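Local coordinates for glycosyl hydrolase family 2, TIM barrel domain protein (Parabacteroides merdae ATCC 43184, PDB 6DXU) that probably hydrolyses beta-glucuronides, removing the terminal glucuronic acid as a retaining glycoside hydrolase of family 2 in a human gut bacterium, at residues 122-127 and 147-152; 276-281 and 418-423; 311-314 and 318-321. All blocks are in the same frame, centred on the assembly; numbering follows the deposited sequence.

Interaction 1 stands apart in the N-terminal sugar-binding domain, with its centre about 45 Å from that of interaction 2 and about 54 Å from that of interaction 3. Interactions 2 and 3 are neighbours, their centres about 14 Å apart, and both reach the sheet of the TIM barrel. The joint between them combines a polar bond with van der Waals packing: Trp278 O lies 2.9 Å from Asn321 ND2, a probable hydrogen bond, while Leu277 CD1 packs 3.7 Å from Asn321 CG. Segment 276-281 thus meets the barrel at the turn leading into strand 422-429 and at the end of the hairpin 310-320. No residue of the three contacts belongs to either bicine pocket or either sodium site.

Interaction 1: 122-127 and 147-152; sequences YVYTTH and KAFLGS
Tyr124 and Phe149 meet ring against ring, and their side chains cross at about a right angle. The rings themselves are inclined by 44° with centroids 5.0 Å apart, an oblique aromatic pair. One side of the phenylalanine does the touching: Phe149 CD1 comes 3.5 Å from Tyr124 CG, while Phe149 CE1 sits over one face of the tyrosine ring, toward its rim. The opposite face of that ring carries the methyl CG2 of Thr125, so the ring is held between an aromatic and an aliphatic neighbour. Phe149 reaches across from the last turn of helix 143-150 with CG anti to its backbone N (chi1 166°). Tyr124 occupies the first corner of a type II' turn, Val123 to Thr126, closed by a 2.9 Å bond from Thr126 N to Val123 O; this turn links strands 118-123 and 126-132. Just past the helix end, Ser152 donates through both N and OG to Phe149 O, the hydroxyl at 2.8 Å, which ties the chain down there. Trp48 and Val51 of helix 48-51 also touch Tyr124, and Pro163 touches both rings. Phenylalanine, with no polar atom to satisfy, suits its buried place, whereas tyrosine carries a hydroxyl at the end of its ring, away from the contact. What passes between the two segments here is dispersion and fit of shape, without a polar bond.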
# COMPACT_ATOMS: atom_id res chain seq x y z
N TYR D 122 6.12 -8.70 19.26
CA TYR D 122 6.04 -9.98 18.57
C TYR D 122 5.94 -11.13 19.56
O TYR D 122 6.67 -11.17 20.56
CB TYR D 122 7.27 -10.23 17.69
CG TYR D 122 7.43 -9.22 16.60
CD1 TYR D 122 8.03 -8.00 16.85
CD2 TYR D 122 6.95 -9.49 15.30
CE1 TYR D 122 8.17 -7.07 15.84
CE2 TYR D 122 7.10 -8.56 14.28
CZ TYR D 122 7.71 -7.35 14.57
OH TYR D 122 7.88 -6.40 13.59
N VAL D 123 5.04 -12.05 19.27
CA VAL D 123 4.96 -13.34 19.95
C VAL D 123 5.43 -14.39 18.95
O VAL D 123 4.78 -14.59 17.91
CB VAL D 123 3.53 -13.63 20.44
CG1 VAL D 123 3.42 -15.08 20.92
CG2 VAL D 123 3.13 -12.63 21.55
N TYR D 124 6.56 -15.04 19.24
CA TYR D 124 7.28 -15.83 18.25
C TYR D 124 7.47 -14.96 17.00
O TYR D 124 8.03 -13.87 17.10
CB TYR D 124 6.56 -17.15 17.95
CG TYR D 124 7.39 -18.17 17.19
CD1 TYR D 124 8.69 -18.47 17.58
CD2 TYR D 124 6.88 -18.78 16.05
CE1 TYR D 124 9.46 -19.40 16.85
CE2 TYR D 124 7.63 -19.69 15.32
CZ TYR D 124 8.90 -20.00 15.73
OH TYR D 124 9.63 -20.92 14.98
N THR D 125 6.97 -15.39 15.84
CA THR D 125 7.14 -14.62 14.61
C THR D 125 5.93 -13.76 14.27
O THR D 125 5.88 -13.17 13.19
CB THR D 125 7.45 -15.54 13.43
OG1 THR D 125 6.41 -16.51 13.30
CG2 THR D 125 8.80 -16.24 13.63
N THR D 126 4.93 -13.69 15.15
CA THR D 126 3.68 -13.00 14.84
C THR D 126 3.70 -11.59 15.43
O THR D 126 3.90 -11.41 16.63
CB THR D 126 2.49 -13.81 15.36
OG1 THR D 126 2.41 -15.04 14.64
CG2 THR D 126 1.18 -13.04 15.18
N HIS D 127 3.48 -10.61 14.57
CA HIS D 127 3.33 -9.23 15.02
C HIS D 127 1.96 -9.07 15.68
O HIS D 127 0.92 -9.28 15.03
CB HIS D 127 3.52 -8.31 13.82
CG HIS D 127 3.49 -6.85 14.13
ND1 HIS D 127 2.41 -6.05 13.85
CD2 HIS D 127 4.40 -6.05 14.75
CE1 HIS D 127 2.65 -4.82 14.25
NE2 HIS D 127 3.86 -4.79 14.79
N LYS D 147 -1.60 -19.01 22.20
CA LYS D 147 -2.20 -20.31 21.90
C LYS D 147 -1.70 -20.86 20.57
O LYS D 147 -1.33 -22.04 20.46
CB LYS D 147 -3.72 -20.18 21.91
CG LYS D 147 -4.45 -21.46 21.53
CD LYS D 147 -5.97 -21.25 21.56
CE LYS D 147 -6.72 -22.46 20.99
N ALA D 148 -1.67 -20.02 19.54
CA ALA D 148 -1.22 -20.49 18.23
C ALA D 148 0.24 -20.94 18.29
O ALA D 148 0.61 -21.97 17.70
CB ALA D 148 -1.41 -19.39 17.19
N PHE D 149 1.08 -20.20 19.01
CA PHE D 149 2.48 -20.61 19.14
C PHE D 149 2.60 -21.93 19.88
O PHE D 149 3.37 -22.81 19.48
CB PHE D 149 3.30 -19.54 19.85
CG PHE D 149 4.64 -20.04 20.30
CD1 PHE D 149 5.67 -20.23 19.40
CD2 PHE D 149 4.88 -20.33 21.65
CE1 PHE D 149 6.90 -20.70 19.80
CE2 PHE D 149 6.11 -20.79 22.06
CZ PHE D 149 7.13 -20.98 21.14
N LEU D 150 1.89 -22.06 21.01
CA LEU D 150 2.05 -23.25 21.82
C LEU D 150 1.57 -24.49 21.09
O LEU D 150 2.08 -25.59 21.35
CB LEU D 150 1.29 -23.08 23.14
CG LEU D 150 1.91 -22.12 24.16
CD1 LEU D 150 1.04 -22.02 25.45
CD2 LEU D 150 3.36 -22.51 24.47
N GLY D 151 0.64 -24.34 20.15
CA GLY D 151 0.16 -25.47 19.39
C GLY D 151 1.01 -25.85 18.20
O GLY D 151 0.69 -26.82 17.51
N SER D 152 2.13 -25.18 17.97
CA SER D 152 2.97 -25.39 16.79
C SER D 152 4.13 -26.31 17.11
O SER D 152 4.52 -26.49 18.26
CB SER D 152 3.50 -24.06 16.28
OG SER D 152 4.57 -23.65 17.12

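Interaction 2: 276-281 and 418-423; sequences VLWDVD and NHPAVI
Trp278 spreads its indole over Pro420 and Ala421, and these three buried residues make the whole contact. Pro420 CG stands over the five-membered ring, 4.1 Å from its centroid and 15° off the ring normal, a CH-pi interaction. Proline suits this place because its compact, rigid ring presents C-H groups to an electron-rich face. Its pyrrolidine crosses the tryptophan side chain at about a right angle. The six-membered part of the indole extends to the next residue, where Trp278 CH2 lies 4.1 Å from Ala421 CA and Trp278 CZ2 lies 4.3 Å from Ala421 CB. Alanine's small methyl lets the broad ring approach the backbone there. A chi1 of -174° swings the indole away from its own backbone nitrogen and toward the turn. The one polar atom of the ring is satisfied as well: Trp278 NE1 donates to the backbone oxygen of Asp379, in the last turn of helix 372-381, and OD1 of the same aspartate accepts from Ala421 N. Pro420 and Ala421 are the corner residues of a type I turn, His419 to Val422, closed by a 3.1 Å bond from Val422 N to His419 O. This turn leads from helix 399-416 into strand 422-429, an alpha-to-beta connection of the TIM barrel, here covered by a loop of the preceding family 2 beta-sandwich domain.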
# COMPACT_ATOMS: atom_id res chain seq x y z
N VAL D 276 -16.04 13.89 52.45
CA VAL D 276 -14.71 14.34 52.85
C VAL D 276 -13.96 14.87 51.63
O VAL D 276 -13.85 14.19 50.60
CB VAL D 276 -13.94 13.20 53.52
CG1 VAL D 276 -12.57 13.67 53.93
CG2 VAL D 276 -14.73 12.69 54.74
N LEU D 277 -13.45 16.09 51.74
CA LEU D 277 -12.87 16.76 50.59
C LEU D 277 -11.39 16.44 50.46
O LEU D 277 -10.68 16.29 51.45
CB LEU D 277 -13.07 18.27 50.67
CG LEU D 277 -14.52 18.77 50.77
CD1 LEU D 277 -14.59 20.27 50.54
CD2 LEU D 277 -15.40 18.04 49.76
N TRP D 278 -10.93 16.33 49.22
CA TRP D 278 -9.51 16.23 48.91
C TRP D 278 -8.91 17.62 48.92
O TRP D 278 -9.47 18.56 48.35
CB TRP D 278 -9.32 15.57 47.54
CG TRP D 278 -7.89 15.27 47.15
CD1 TRP D 278 -7.22 14.09 47.32
CD2 TRP D 278 -6.96 16.17 46.54
NE1 TRP D 278 -5.93 14.20 46.84
CE2 TRP D 278 -5.74 15.47 46.36
CE3 TRP D 278 -7.03 17.51 46.12
CZ2 TRP D 278 -4.61 16.05 45.78
CZ3 TRP D 278 -5.91 18.09 45.55
CH2 TRP D 278 -4.72 17.36 45.38
N ASP D 279 -7.76 17.76 49.57
CA ASP D 279 -7.08 19.04 49.73
C ASP D 279 -5.58 18.81 49.64
O ASP D 279 -5.10 17.70 49.83
CB ASP D 279 -7.49 19.68 51.07
CG ASP D 279 -6.64 20.88 51.42
OD1 ASP D 279 -5.75 20.70 52.28
OD2 ASP D 279 -6.84 21.96 50.84
N VAL D 280 -4.83 19.88 49.33
CA VAL D 280 -3.38 19.72 49.22
C VAL D 280 -2.73 19.53 50.59
O VAL D 280 -1.65 18.94 50.68
CB VAL D 280 -2.73 20.90 48.47
CG1 VAL D 280 -3.15 20.88 46.98
CG2 VAL D 280 -3.06 22.24 49.12
N ASP D 281 -3.37 19.99 51.66
CA ASP D 281 -2.80 19.77 52.99
C ASP D 281 -3.29 18.47 53.61
O ASP D 281 -2.54 17.82 54.34
CB ASP D 281 -3.14 20.94 53.92
CG ASP D 281 -2.48 22.23 53.48
OD1 ASP D 281 -3.16 23.28 53.50
OD2 ASP D 281 -1.29 22.20 53.11
N ASN D 418 -9.58 10.06 36.42
CA ASN D 418 -10.10 9.89 37.77
C ASN D 418 -9.24 10.55 38.84
O ASN D 418 -9.68 10.63 40.00
CB ASN D 418 -10.24 8.40 38.12
CG ASN D 418 -11.18 7.64 37.17
OD1 ASN D 418 -12.10 8.22 36.60
ND2 ASN D 418 -10.93 6.35 37.00
N HIS D 419 -8.03 11.02 38.51
CA HIS D 419 -7.15 11.56 39.54
C HIS D 419 -7.63 12.91 40.05
O HIS D 419 -7.63 13.88 39.29
CB HIS D 419 -5.72 11.69 39.01
CG HIS D 419 -5.09 10.38 38.70
ND1 HIS D 419 -4.66 9.51 39.68
CD2 HIS D 419 -4.85 9.76 37.51
CE1 HIS D 419 -4.17 8.42 39.11
NE2 HIS D 419 -4.27 8.55 37.80
N PRO D 420 -7.98 13.05 41.33
CA PRO D 420 -8.40 14.38 41.81
C PRO D 420 -7.29 15.42 41.71
O PRO D 420 -7.59 16.62 41.63
CB PRO D 420 -8.82 14.12 43.27
CG PRO D 420 -8.10 12.87 43.66
CD PRO D 420 -8.04 12.03 42.39
N ALA D 421 -6.02 15.01 41.69
CA ALA D 421 -4.94 15.98 41.57
C ALA D 421 -5.03 16.80 40.28
O ALA D 421 -4.63 17.97 40.26
CB ALA D 421 -3.58 15.27 41.64
N VAL D 422 -5.52 16.21 39.19
CA VAL D 422 -5.43 16.89 37.90
C VAL D 422 -6.44 18.03 37.84
O VAL D 422 -7.64 17.83 38.07
CB VAL D 422 -5.64 15.91 36.74
CG1 VAL D 422 -5.55 16.65 35.40
CG2 VAL D 422 -4.62 14.77 36.80
N ILE D 423 -5.95 19.23 37.53
CA ILE D 423 -6.81 20.38 37.26
C ILE D 423 -6.67 20.92 35.84
O ILE D 423 -7.53 21.70 35.41
CB ILE D 423 -6.56 21.52 38.26
CG1 ILE D 423 -5.07 21.89 38.24
CG2 ILE D 423 -7.05 21.12 39.64
CD1 ILE D 423 -4.71 23.18 39.00

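Interaction 3: 311-314 and 318-321; sequences EFKD and FFLN
Phe318 faces Phe312 across two antiparallel strands, where the two form a non-hydrogen-bonded pair with CA atoms 4.7 Å apart. The edge of Phe318 points at the face of Phe312, with Phe318 CD1 over the centre of that ring and 3.6 Å from Phe312 CZ. The planes stand at 55°, an inclined edge-to-face pair. Both rings are buried, a fitting place for side chains without polar groups, and Leu327 of strand 323-331 touches Phe318. Next, Phe319 forms the hydrogen-bonded pair with Glu311: Phe319 N donates to Glu311 O at 2.8 Å, and Glu311 N returns a bond of 2.9 Å to Phe319 O. These strands make the short beta hairpin 310-320, whose second strand continues the antiparallel pairing to strand 323-331 of the barrel sheet. On the other side of the hairpin from Phe312, Lys313 lies across one face of the Phe319 ring. Lys313 CE is 3.4 Å from Phe319 CE2, and Lys313 NZ stands 4.7 Å from the ring centroid, 9° off the normal, in a cation-pi interaction. A bend at chi2 (-74°) folds the lysine over the ring, and its ammonium also forms a weakly bonded salt bridge with Glu311. Leu320 starts away from segment 311-314, and its side chain touches Leu325 and Asp279. Asn321 OD1 then accepts from His309 N.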
# COMPACT_ATOMS: atom_id res chain seq x y z
N GLU D 311 -11.56 26.50 41.11
CA GLU D 311 -12.06 27.64 40.35
C GLU D 311 -10.94 28.63 40.06
O GLU D 311 -10.23 29.05 40.97
CB GLU D 311 -13.19 28.36 41.12
CG GLU D 311 -13.75 29.55 40.34
CD GLU D 311 -14.85 30.30 41.09
OE1 GLU D 311 -15.14 29.94 42.26
OE2 GLU D 311 -15.43 31.24 40.51
N PHE D 312 -10.79 28.99 38.78
CA PHE D 312 -9.92 30.07 38.36
C PHE D 312 -10.78 31.33 38.25
O PHE D 312 -11.78 31.32 37.53
CB PHE D 312 -9.25 29.76 37.02
CG PHE D 312 -8.12 28.77 37.11
CD1 PHE D 312 -6.82 29.21 37.28
CD2 PHE D 312 -8.37 27.40 37.05
CE1 PHE D 312 -5.76 28.30 37.39
CE2 PHE D 312 -7.33 26.48 37.16
CZ PHE D 312 -6.02 26.93 37.34
N LYS D 313 -10.39 32.39 38.94
CA LYS D 313 -11.15 33.64 38.90
C LYS D 313 -10.73 34.47 37.70
O LYS D 313 -9.55 34.53 37.36
CB LYS D 313 -10.91 34.43 40.18
CG LYS D 313 -11.35 33.71 41.43
CD LYS D 313 -12.86 33.67 41.57
CE LYS D 313 -13.27 33.37 43.02
NZ LYS D 313 -14.73 33.12 43.13
N ASP D 314 -11.71 35.10 37.06
CA ASP D 314 -11.41 35.99 35.94
C ASP D 314 -10.52 37.12 36.42
O ASP D 314 -10.85 37.82 37.38
CB ASP D 314 -12.70 36.55 35.34
CG ASP D 314 -13.68 35.46 34.91
OD1 ASP D 314 -13.44 34.26 35.20
OD2 ASP D 314 -14.71 35.81 34.28
N PHE D 318 -6.61 31.56 42.19
CA PHE D 318 -7.11 30.19 42.11
C PHE D 318 -7.69 29.79 43.46
O PHE D 318 -7.13 30.11 44.51
CB PHE D 318 -5.98 29.24 41.71
CG PHE D 318 -6.35 27.78 41.80
CD1 PHE D 318 -7.09 27.19 40.78
CD2 PHE D 318 -5.94 27.02 42.88
CE1 PHE D 318 -7.44 25.85 40.86
CE2 PHE D 318 -6.28 25.68 42.96
CZ PHE D 318 -7.04 25.09 41.94
N PHE D 319 -8.84 29.11 43.42
CA PHE D 319 -9.56 28.70 44.62
C PHE D 319 -9.70 27.19 44.64
O PHE D 319 -10.16 26.59 43.67
CB PHE D 319 -10.94 29.34 44.70
CG PHE D 319 -10.92 30.78 45.14
CD1 PHE D 319 -11.40 31.13 46.39
CD2 PHE D 319 -10.39 31.76 44.33
CE1 PHE D 319 -11.37 32.45 46.81
CE2 PHE D 319 -10.35 33.08 44.76
CZ PHE D 319 -10.84 33.42 45.99
N LEU D 320 -9.32 26.58 45.76
CA LEU D 320 -9.53 25.16 46.02
C LEU D 320 -10.51 25.04 47.17
O LEU D 320 -10.27 25.58 48.26
CB LEU D 320 -8.21 24.47 46.37
CG LEU D 320 -8.33 22.98 46.71
CD1 LEU D 320 -8.83 22.21 45.48
CD2 LEU D 320 -7.02 22.42 47.21
N ASN D 321 -11.64 24.37 46.93
CA ASN D 321 -12.65 24.14 47.96
C ASN D 321 -13.11 25.45 48.60
O ASN D 321 -13.27 25.55 49.81
CB ASN D 321 -12.13 23.16 49.01
CG ASN D 321 -11.93 21.76 48.44
OD1 ASN D 321 -12.66 21.35 47.54
ND2 ASN D 321 -10.96 21.03 48.98